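Sulfite dehydrogenase (Paracoccus pantotrophus, PDB 2XTS) oxidises protein-bound sulfane sulfur at a molybdenum cofactor and probably passes the electrons to heme c, as a sulfane dehydrogenase of the Sox system. Local coordinates at residues 185-189 against 190-194; 239-243 against 244-248; 357-361 against 362-366. All blocks are in the same frame, centred on the assembly; numbering follows the deposited sequence.

Contact 1 of 3, residues 185-189 against 190-194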
loop_
_atom_site.group_PDB
_atom_site.type_symbol
_atom_site.label_atom_id
_atom_site.label_comp_id
_atom_site.label_asym_id
_atom_site.label_seq_id
_atom_site.Cartn_x
_atom_site.Cartn_y
_atom_site.Cartn_z
ATOM N N MET A 185 -4.920 -7.590 30.176
ATOM C CA MET A 185 -4.870 -6.130 30.156
ATOM C C MET A 185 -3.463 -5.607 29.851
ATOM O O MET A 185 -3.323 -4.582 29.215
ATOM C CB MET A 185 -5.375 -5.556 31.493
ATOM C CG MET A 185 -5.792 -4.083 31.479
ATOM S SD MET A 185 -7.031 -3.632 30.221
ATOM C CE MET A 185 -8.305 -4.832 30.493
ATOM N N GLU A 186 -2.419 -6.330 30.219
ATOM C CA GLU A 186 -1.065 -5.875 29.912
ATOM C C GLU A 186 -0.815 -5.701 28.410
ATOM O O GLU A 186 -0.182 -4.755 27.976
ATOM C CB GLU A 186 -0.015 -6.825 30.490
ATOM C CG GLU A 186 1.408 -6.313 30.342
ATOM C CD GLU A 186 2.467 -7.254 30.902
ATOM O OE1 GLU A 186 2.141 -8.373 31.364
ATOM O OE2 GLU A 186 3.645 -6.861 30.880
ATOM N N LYS A 187 -1.345 -6.608 27.611
ATOM C CA LYS A 187 -1.193 -6.481 26.167
ATOM C C LYS A 187 -2.031 -5.335 25.623
ATOM O O LYS A 187 -1.571 -4.545 24.800
ATOM C CB LYS A 187 -1.560 -7.792 25.467
ATOM C CG LYS A 187 -1.528 -7.723 23.922
ATOM C CD LYS A 187 -0.141 -7.431 23.380
ATOM C CE LYS A 187 -0.066 -7.553 21.863
ATOM N NZ LYS A 187 1.233 -7.104 21.300
ATOM N N VAL A 188 -3.274 -5.272 26.064
ATOM C CA VAL A 188 -4.181 -4.196 25.672
ATOM C C VAL A 188 -3.540 -2.830 25.854
ATOM O O VAL A 188 -3.628 -1.971 24.982
ATOM C CB VAL A 188 -5.496 -4.264 26.521
ATOM C CG1 VAL A 188 -6.376 -3.037 26.315
ATOM C CG2 VAL A 188 -6.279 -5.563 26.241
ATOM N N MET A 189 -2.946 -2.632 27.025
ATOM C CA MET A 189 -2.374 -1.354 27.398
ATOM C C MET A 189 -1.039 -1.069 26.741
ATOM O O MET A 189 -0.554 0.064 26.807
ATOM C CB MET A 189 -2.241 -1.290 28.917
ATOM C CG MET A 189 -3.565 -1.258 29.633
ATOM S SD MET A 189 -4.653 0.100 29.156
ATOM C CE MET A 189 -3.858 1.507 29.936
ATOM N N ASP A 190 -0.430 -2.078 26.122
ATOM C CA ASP A 190 0.870 -1.949 25.457
ATOM C C ASP A 190 0.660 -1.373 24.042
ATOM O O ASP A 190 0.848 -0.170 23.845
ATOM C CB ASP A 190 1.585 -3.309 25.466
ATOM C CG ASP A 190 2.930 -3.298 24.752
ATOM O OD1 ASP A 190 3.359 -2.250 24.215
ATOM O OD2 ASP A 190 3.539 -4.387 24.702
ATOM N N ASP A 191 0.245 -2.192 23.075
ATOM C CA ASP A 191 0.244 -1.769 21.682
ATOM C C ASP A 191 -0.970 -2.214 20.872
ATOM O O ASP A 191 -0.939 -2.188 19.649
ATOM C CB ASP A 191 1.536 -2.219 20.992
ATOM C CG ASP A 191 1.715 -3.723 20.967
ATOM O OD1 ASP A 191 0.900 -4.455 21.581
ATOM O OD2 ASP A 191 2.702 -4.172 20.340
ATOM N N VAL A 192 -2.051 -2.606 21.527
ATOM C CA VAL A 192 -3.279 -2.931 20.780
ATOM C C VAL A 192 -3.938 -1.627 20.331
ATOM O O VAL A 192 -4.110 -0.707 21.120
ATOM C CB VAL A 192 -4.290 -3.816 21.557
ATOM C CG1 VAL A 192 -5.520 -4.156 20.704
ATOM C CG2 VAL A 192 -3.616 -5.099 22.022
ATOM N N MET A 193 -4.312 -1.584 19.065
ATOM C CA MET A 193 -4.906 -0.415 18.434
ATOM C C MET A 193 -6.278 -0.764 17.871
ATOM O O MET A 193 -6.496 -1.880 17.384
ATOM C CB MET A 193 -3.974 0.054 17.294
ATOM C CG MET A 193 -4.515 1.131 16.361
ATOM S SD MET A 193 -3.630 1.262 14.810
ATOM C CE MET A 193 -2.006 1.635 15.451
ATOM N N LEU A 194 -7.200 0.191 17.929
ATOM C CA LEU A 194 -8.386 0.194 17.092
ATOM C C LEU A 194 -8.034 0.962 15.827
ATOM O O LEU A 194 -7.902 2.191 15.846
ATOM C CB LEU A 194 -9.578 0.827 17.834
ATOM C CG LEU A 194 -10.916 0.794 17.106
ATOM C CD1 LEU A 194 -11.448 -0.639 17.022
ATOM C CD2 LEU A 194 -11.909 1.750 17.760
HETATM O O HOH W 1 -3.312 0.427 23.848
#
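Lys187 and Asp191, four residues apart, form a salt bridge in which NZ of Lys187 lies 2.7 Å from OD1 of Asp191. The bond uses the syn lone pair of OD1, on the side of OD2, and OD2 of Asp191 itself stays 3.4 Å from NZ of Lys187, so one oxygen carries the link. Nearer the backbone, CG of Lys187 meets CG2 of Val192 at 3.9 Å, the two side chains crossing at about a right angle. The lysine gets there by leaving the backbone with CG opposite N (chi1 176°) and bending once at chi2 (63°), after which the chain runs out extended to bring NZ to the carboxylate of Asp191. With an alanine here, the carboxylate of Asp191 would probably lose its charge partner and CG2 of Val192 would be uncovered.

The pair sits where the helix that starts at 185 gives way to strand 193-198 of the molybdopterin-binding domain. The turn closes on O of Lys187, which accepts N of Asp190 at 3.0 Å, from above the carbonyl plane, and N of Asp191 in a weak bond of 3.4 Å. A water lies within hydrogen-bonding reach of both O of Val188 and O of Val192. In the next shell, Pro216 O takes a second bond from NZ of Lys187 and Trp218 adds a cation-pi contact, while Val188 and Val192 both pack on Leu153 of helix 153-160.

Contact 2 of 3, residues 239-243 against 244-248. With HEC (heme c), chain K; 2MO (molybdenum (IV)oxide), chain F.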
loop_
_atom_site.group_PDB
_atom_site.type_symbol
_atom_site.label_atom_id
_atom_site.label_comp_id
_atom_site.label_asym_id
_atom_site.label_seq_id
_atom_site.Cartn_x
_atom_site.Cartn_y
_atom_site.Cartn_z
ATOM N N SER A 239 -14.142 -18.180 25.347
ATOM C CA SER A 239 -15.061 -18.255 24.244
ATOM C C SER A 239 -14.721 -19.365 23.247
ATOM O O SER A 239 -13.675 -20.009 23.335
ATOM C CB SER A 239 -15.045 -16.922 23.536
ATOM O OG SER A 239 -13.749 -16.744 22.984
ATOM N N ARG A 240 -15.610 -19.594 22.295
ATOM C CA ARG A 240 -15.426 -20.672 21.315
ATOM C C ARG A 240 -14.085 -20.570 20.589
ATOM O O ARG A 240 -13.408 -21.584 20.364
ATOM C CB ARG A 240 -16.616 -20.685 20.348
ATOM C CG ARG A 240 -16.680 -21.858 19.380
ATOM C CD ARG A 240 -16.002 -21.625 18.061
ATOM N NE ARG A 240 -16.244 -22.750 17.189
ATOM C CZ ARG A 240 -16.139 -22.734 15.864
ATOM N NH1 ARG A 240 -15.762 -21.640 15.225
ATOM N NH2 ARG A 240 -16.411 -23.822 15.177
ATOM N N GLU A 241 -13.729 -19.342 20.228
ATOM C CA GLU A 241 -12.500 -19.106 19.490
ATOM C C GLU A 241 -11.224 -19.113 20.328
ATOM O O GLU A 241 -10.159 -18.745 19.842
ATOM C CB GLU A 241 -12.584 -17.852 18.612
ATOM C CG GLU A 241 -13.720 -17.921 17.556
ATOM C CD GLU A 241 -13.687 -19.097 16.574
ATOM O OE1 GLU A 241 -12.682 -19.800 16.479
ATOM O OE2 GLU A 241 -14.707 -19.325 15.881
ATOM N N GLU A 242 -11.324 -19.553 21.579
ATOM C CA GLU A 242 -10.138 -19.782 22.376
ATOM C C GLU A 242 -10.225 -21.042 23.206
ATOM O O GLU A 242 -9.381 -21.271 24.057
ATOM C CB GLU A 242 -9.781 -18.547 23.197
ATOM C CG GLU A 242 -10.816 -18.162 24.221
ATOM C CD GLU A 242 -10.815 -16.681 24.621
ATOM O OE1 GLU A 242 -10.060 -15.878 24.018
ATOM O OE2 GLU A 242 -11.625 -16.344 25.528
ATOM N N THR A 243 -11.184 -21.910 22.865
ATOM C CA THR A 243 -11.380 -23.200 23.531
ATOM C C THR A 243 -11.465 -24.292 22.462
ATOM O O THR A 243 -10.529 -25.073 22.259
ATOM C CB THR A 243 -12.646 -23.203 24.445
ATOM O OG1 THR A 243 -13.797 -22.770 23.692
ATOM C CG2 THR A 243 -12.461 -22.278 25.647
ATOM N N SER A 244 -12.574 -24.335 21.749
ATOM C CA SER A 244 -12.715 -25.239 20.630
ATOM C C SER A 244 -11.633 -25.000 19.583
ATOM O O SER A 244 -11.037 -25.939 19.071
ATOM C CB SER A 244 -14.091 -25.068 19.989
ATOM O OG SER A 244 -14.231 -25.938 18.881
ATOM N N LYS A 245 -11.423 -23.729 19.259
ATOM C CA LYS A 245 -10.481 -23.306 18.233
ATOM C C LYS A 245 -9.368 -22.494 18.874
ATOM O O LYS A 245 -9.483 -22.034 20.014
ATOM C CB LYS A 245 -11.227 -22.512 17.175
ATOM C CG LYS A 245 -12.405 -23.288 16.579
ATOM C CD LYS A 245 -11.985 -24.554 15.821
ATOM C CE LYS A 245 -13.185 -25.176 15.152
ATOM N NZ LYS A 245 -12.811 -26.299 14.285
ATOM N N TYR A 246 -8.258 -22.388 18.156
ATOM C CA TYR A 246 -7.057 -21.654 18.585
ATOM C C TYR A 246 -6.559 -22.176 19.933
ATOM O O TYR A 246 -6.024 -21.452 20.767
ATOM C CB TYR A 246 -7.224 -20.122 18.488
ATOM C CG TYR A 246 -7.807 -19.783 17.146
ATOM C CD1 TYR A 246 -7.037 -19.837 16.000
ATOM C CD2 TYR A 246 -9.161 -19.533 17.010
ATOM C CE1 TYR A 246 -7.613 -19.589 14.733
ATOM C CE2 TYR A 246 -9.736 -19.305 15.774
ATOM C CZ TYR A 246 -8.986 -19.349 14.652
ATOM O OH TYR A 246 -9.635 -19.173 13.450
ATOM N N THR A 247 -6.676 -23.496 20.076
ATOM C CA THR A 247 -6.020 -24.285 21.104
ATOM C C THR A 247 -5.294 -25.392 20.381
ATOM O O THR A 247 -5.742 -25.842 19.325
ATOM C CB THR A 247 -7.014 -24.870 22.113
ATOM O OG1 THR A 247 -8.024 -25.604 21.402
ATOM C CG2 THR A 247 -7.676 -23.773 22.930
ATOM N N ASP A 248 -4.167 -25.833 20.924
ATOM C CA ASP A 248 -3.153 -26.547 20.132
ATOM C C ASP A 248 -2.892 -27.910 20.802
ATOM O O ASP A 248 -2.220 -28.001 21.846
ATOM C CB ASP A 248 -1.851 -25.737 20.084
ATOM C CG ASP A 248 -2.055 -24.269 19.760
ATOM O OD1 ASP A 248 -3.101 -23.918 19.187
ATOM O OD2 ASP A 248 -1.139 -23.480 20.120
HETATM FE FE HEC K . -23.881 -24.893 13.968
HETATM C CHA HEC K . -20.540 -24.633 14.519
HETATM C CHB HEC K . -24.366 -25.505 17.285
HETATM C CHC HEC K . -27.197 -24.803 13.470
HETATM C CHD HEC K . -23.370 -24.932 10.636
HETATM N NA HEC K . -22.690 -25.041 15.585
HETATM C C1A HEC K . -21.318 -24.958 15.583
HETATM C C2A HEC K . -20.817 -25.235 16.910
HETATM C C3A HEC K . -21.890 -25.478 17.676
HETATM C C4A HEC K . -23.073 -25.356 16.853
HETATM C CMA HEC K . -21.939 -25.818 19.181
HETATM C CAA HEC K . -19.318 -25.243 17.310
HETATM C CBA HEC K . -18.653 -26.570 16.946
HETATM C CGA HEC K . -17.226 -26.654 17.403
HETATM O O1A HEC K . -16.528 -25.639 17.432
HETATM O O2A HEC K . -16.857 -27.792 17.776
HETATM N NB HEC K . -25.465 -25.061 15.135
HETATM C C1B HEC K . -25.484 -25.296 16.505
HETATM C C2B HEC K . -26.840 -25.143 16.988
HETATM C C3B HEC K . -27.638 -24.980 15.922
HETATM C C4B HEC K . -26.788 -24.897 14.760
HETATM C CMB HEC K . -27.237 -25.410 18.453
HETATM C CAB HEC K . -29.144 -24.768 15.897
HETATM C CBB HEC K . -29.531 -23.612 16.863
HETATM N NC HEC K . -25.060 -24.874 12.325
HETATM C C1C HEC K . -26.421 -24.880 12.341
HETATM C C2C HEC K . -26.901 -24.911 10.982
HETATM C C3C HEC K . -25.825 -24.940 10.185
HETATM C C4C HEC K . -24.663 -24.970 11.031
HETATM C CMC HEC K . -28.390 -24.883 10.576
HETATM C CAC HEC K . -25.684 -25.048 8.667
HETATM C CBC HEC K . -26.520 -24.211 7.768
HETATM N ND HEC K . -22.249 -24.787 12.802
HETATM C C1D HEC K . -22.275 -24.694 11.424
HETATM C C2D HEC K . -20.962 -24.396 10.914
HETATM C C3D HEC K . -20.105 -24.275 12.109
HETATM C C4D HEC K . -20.950 -24.548 13.230
HETATM C CMD HEC K . -20.503 -24.137 9.485
HETATM C CAD HEC K . -18.625 -23.932 12.092
HETATM C CBD HEC K . -18.467 -22.416 12.171
HETATM C CGD HEC K . -17.031 -21.975 12.226
HETATM O O1D HEC K . -16.122 -22.823 12.416
HETATM O O2D HEC K . -16.811 -20.749 12.182
HETATM MO MO 2MO F . -7.133 -17.033 11.661
HETATM O OT1 2MO F . -6.163 -17.009 13.170
HETATM O OT2 2MO F . -8.169 -18.680 11.444
HETATM O O HOH W 2 -6.764 -20.420 23.320
#
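The guanidinium of Arg240 carries CG of Lys245 over one face, 3.8 Å above its plane and centred on it, with the two chains side by side and pointing the same way. At its edge, near the plane, lie OE2 of Glu241, 2.6 Å from NH1 of Arg240 in a salt bridge, and a heme propionate, whose O1A is 2.9 Å from NE of Arg240. The Tyr246 ring is met at its edge by OE1 of Glu241, 3.1 Å from CE2 of Tyr246 with carboxylate and ring planes 54° apart, and, in its plane, by OT2 of the molybdenum oxide group, to which Tyr246 OH donates at 2.5 Å.

Arg240 sets CG anti to its N (chi1 -172°) and bends at chi2, which turns the guanidinium to the heme; NH2 bonds to both O1A and O1D, gripping both propionates. With these and Glu241 close by, the positive charges of Arg240 and Lys245 are probably offset.

Residues 239-247 form an irregular loop leading from strand 227-233 into strand 248-249, fastened by N of Lys245 to O of Arg240 and by OG1 of Thr247 to O of Thr243. It reaches from the heme propionates, where Ser244 OG also donates to O1A, to the molybdenum group. Tyr82 of the cytochrome subunit hydrogen-bonds to Thr247.

Contact 3 of 3, residues 357-361 against 362-366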
loop_
_atom_site.group_PDB
_atom_site.type_symbol
_atom_site.label_atom_id
_atom_site.label_comp_id
_atom_site.label_asym_id
_atom_site.label_seq_id
_atom_site.Cartn_x
_atom_site.Cartn_y
_atom_site.Cartn_z
ATOM N N ALA A 357 11.852 -30.513 14.241
ATOM C CA ALA A 357 12.118 -30.050 15.606
ATOM C C ALA A 357 10.812 -29.683 16.321
ATOM O O ALA A 357 10.643 -29.945 17.514
ATOM C CB ALA A 357 13.103 -28.864 15.624
ATOM N N LEU A 358 9.911 -29.048 15.588
ATOM C CA LEU A 358 8.589 -28.732 16.140
ATOM C C LEU A 358 7.787 -29.979 16.479
ATOM O O LEU A 358 7.241 -30.081 17.577
ATOM C CB LEU A 358 7.803 -27.847 15.193
ATOM C CG LEU A 358 8.234 -26.383 15.150
ATOM C CD1 LEU A 358 7.640 -25.734 13.910
ATOM C CD2 LEU A 358 7.793 -25.668 16.384
ATOM N N ARG A 359 7.727 -30.916 15.544
ATOM C CA ARG A 359 6.950 -32.145 15.732
ATOM C C ARG A 359 7.518 -33.043 16.840
ATOM O O ARG A 359 6.757 -33.726 17.511
ATOM C CB ARG A 359 6.805 -32.922 14.425
ATOM C CG ARG A 359 5.941 -32.235 13.426
ATOM C CD ARG A 359 5.605 -33.068 12.228
ATOM N NE ARG A 359 6.753 -33.371 11.382
ATOM C CZ ARG A 359 6.823 -33.247 10.059
ATOM N NH1 ARG A 359 5.800 -32.799 9.342
ATOM N NH2 ARG A 359 7.942 -33.591 9.443
ATOM N N ALA A 360 8.820 -32.959 17.102
ATOM C CA ALA A 360 9.425 -33.734 18.193
ATOM C C ALA A 360 8.816 -33.334 19.530
ATOM O O ALA A 360 8.754 -34.145 20.455
ATOM C CB ALA A 360 10.955 -33.538 18.201
ATOM N N ILE A 361 8.419 -32.070 19.656
ATOM C CA ILE A 361 7.818 -31.545 20.878
ATOM C C ILE A 361 6.297 -31.603 20.854
ATOM O O ILE A 361 5.667 -31.939 21.848
ATOM C CB ILE A 361 8.286 -30.090 21.120
ATOM C CG1 ILE A 361 9.812 -30.069 21.295
ATOM C CG2 ILE A 361 7.596 -29.485 22.342
ATOM C CD1 ILE A 361 10.409 -28.713 21.346
ATOM N N ARG A 362 5.704 -31.250 19.720
ATOM C CA ARG A 362 4.251 -31.062 19.639
ATOM C C ARG A 362 3.463 -32.177 18.998
ATOM O O ARG A 362 2.243 -32.158 19.052
ATOM C CB ARG A 362 3.957 -29.824 18.810
ATOM C CG ARG A 362 4.532 -28.547 19.357
ATOM C CD ARG A 362 4.215 -27.417 18.445
ATOM N NE ARG A 362 4.868 -26.174 18.744
ATOM C CZ ARG A 362 4.609 -25.065 18.078
ATOM N NH1 ARG A 362 3.660 -25.059 17.136
ATOM N NH2 ARG A 362 5.310 -23.974 18.323
ATOM N N GLY A 363 4.137 -33.145 18.381
ATOM C CA GLY A 363 3.449 -34.108 17.579
ATOM C C GLY A 363 2.887 -33.455 16.333
ATOM O O GLY A 363 3.384 -32.425 15.872
ATOM N N ARG A 364 1.827 -34.057 15.804
ATOM C CA ARG A 364 1.340 -33.785 14.467
ATOM C C ARG A 364 -0.007 -33.068 14.437
ATOM O O ARG A 364 -0.445 -32.663 13.364
ATOM C CB ARG A 364 1.251 -35.098 13.685
ATOM C CG ARG A 364 2.585 -35.835 13.697
ATOM C CD ARG A 364 2.605 -37.094 12.868
ATOM N NE ARG A 364 2.641 -36.835 11.434
ATOM C CZ ARG A 364 3.744 -36.565 10.734
ATOM N NH1 ARG A 364 4.931 -36.481 11.329
ATOM N NH2 ARG A 364 3.669 -36.377 9.423
ATOM N N ASN A 365 -0.667 -32.929 15.588
ATOM C CA ASN A 365 -2.055 -32.463 15.638
ATOM C C ASN A 365 -2.235 -31.067 16.271
ATOM O O ASN A 365 -3.323 -30.721 16.721
ATOM C CB ASN A 365 -2.935 -33.514 16.321
ATOM C CG ASN A 365 -3.081 -34.788 15.487
ATOM O OD1 ASN A 365 -2.788 -35.895 15.945
ATOM N ND2 ASN A 365 -3.560 -34.626 14.282
ATOM N N ASN A 366 -1.195 -30.249 16.213
ATOM C CA ASN A 366 -1.264 -28.902 16.761
ATOM C C ASN A 366 -2.225 -27.985 16.031
ATOM O O ASN A 366 -2.740 -27.049 16.644
ATOM C CB ASN A 366 0.133 -28.267 16.754
ATOM C CG ASN A 366 0.575 -27.771 18.112
ATOM O OD1 ASN A 366 0.352 -28.399 19.166
ATOM N ND2 ASN A 366 1.238 -26.653 18.096
#
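Arg362 leaves the backbone with CG opposite the carbonyl carbon (chi1 -60°) and then runs extended from CG to NE, which lays its guanidinium alongside Leu358, one helical turn back. Leu358 points the same way, and its CD2 methyl sits over one face of that guanidinium, 3.5 Å above the plane and offset toward the rim; the closest side-chain approach is CD2 of Leu358 to NH2 of Arg362 at 3.6 Å. Arg359 and Arg364 instead both bend at chi3, in opposite senses, and their chains cross with guanidinium planes 28° apart. NH1 of Arg364 lies over one face of the Arg359 group, 3.6 Å from NE of Arg359. The like charges are probably offset on the Arg359 side by salt bridges to Asp356 and Glu388, and Arg359 NH1 also donates to Trp128 O.

These side chains flank the C-terminal end of helix 355-362 in the Mo-co oxidoreductase dimerisation domain. O of Leu358 accepts N of Arg362 at 2.9 Å in the carbonyl plane, continuing the helical pattern, and takes N of Ile361 as well. Gly363, the first residue past the helix to leave helical angles, has positive phi (68°), which favours glycine, and its N reaches O of Arg359 at 2.8 Å: a glycine C-cap closed by a 5→1 bond. A CA-H...O contact from CA of Arg359 to O of Gly363, at 3.6 Å, adds to this closure. Further out, Arg362 NE forms a salt bridge with Glu155 of the cytochrome subunit, Arg362 NH1 donates to His369 O, and Ile361 packs on Thr154 of that subunit.

How the contacts relate
All three contacts are local, between residues a few positions apart, but they differ in setting. Contact 2 is buried, its chemistry ionic and directed at ligands, with both heme propionates and an oxygen of the molybdenum group as partners. Contacts 1 and 3 are partly buried helix ends away from the heme and molybdenum sites: contact 1 in the molybdopterin-binding domain, with one acid-base pair and no other chain touching it, contact 3 in the dimerisation domain, rich in arginine and meeting the cytochrome subunit, as contact 2 also does. Contacts 2 and 3 touch through Asp248 and Asn366, their centres 19 Å apart; contact 1 stands clear, about 11 Å from contact 2 between nearest atoms and about 18 Å from contact 3.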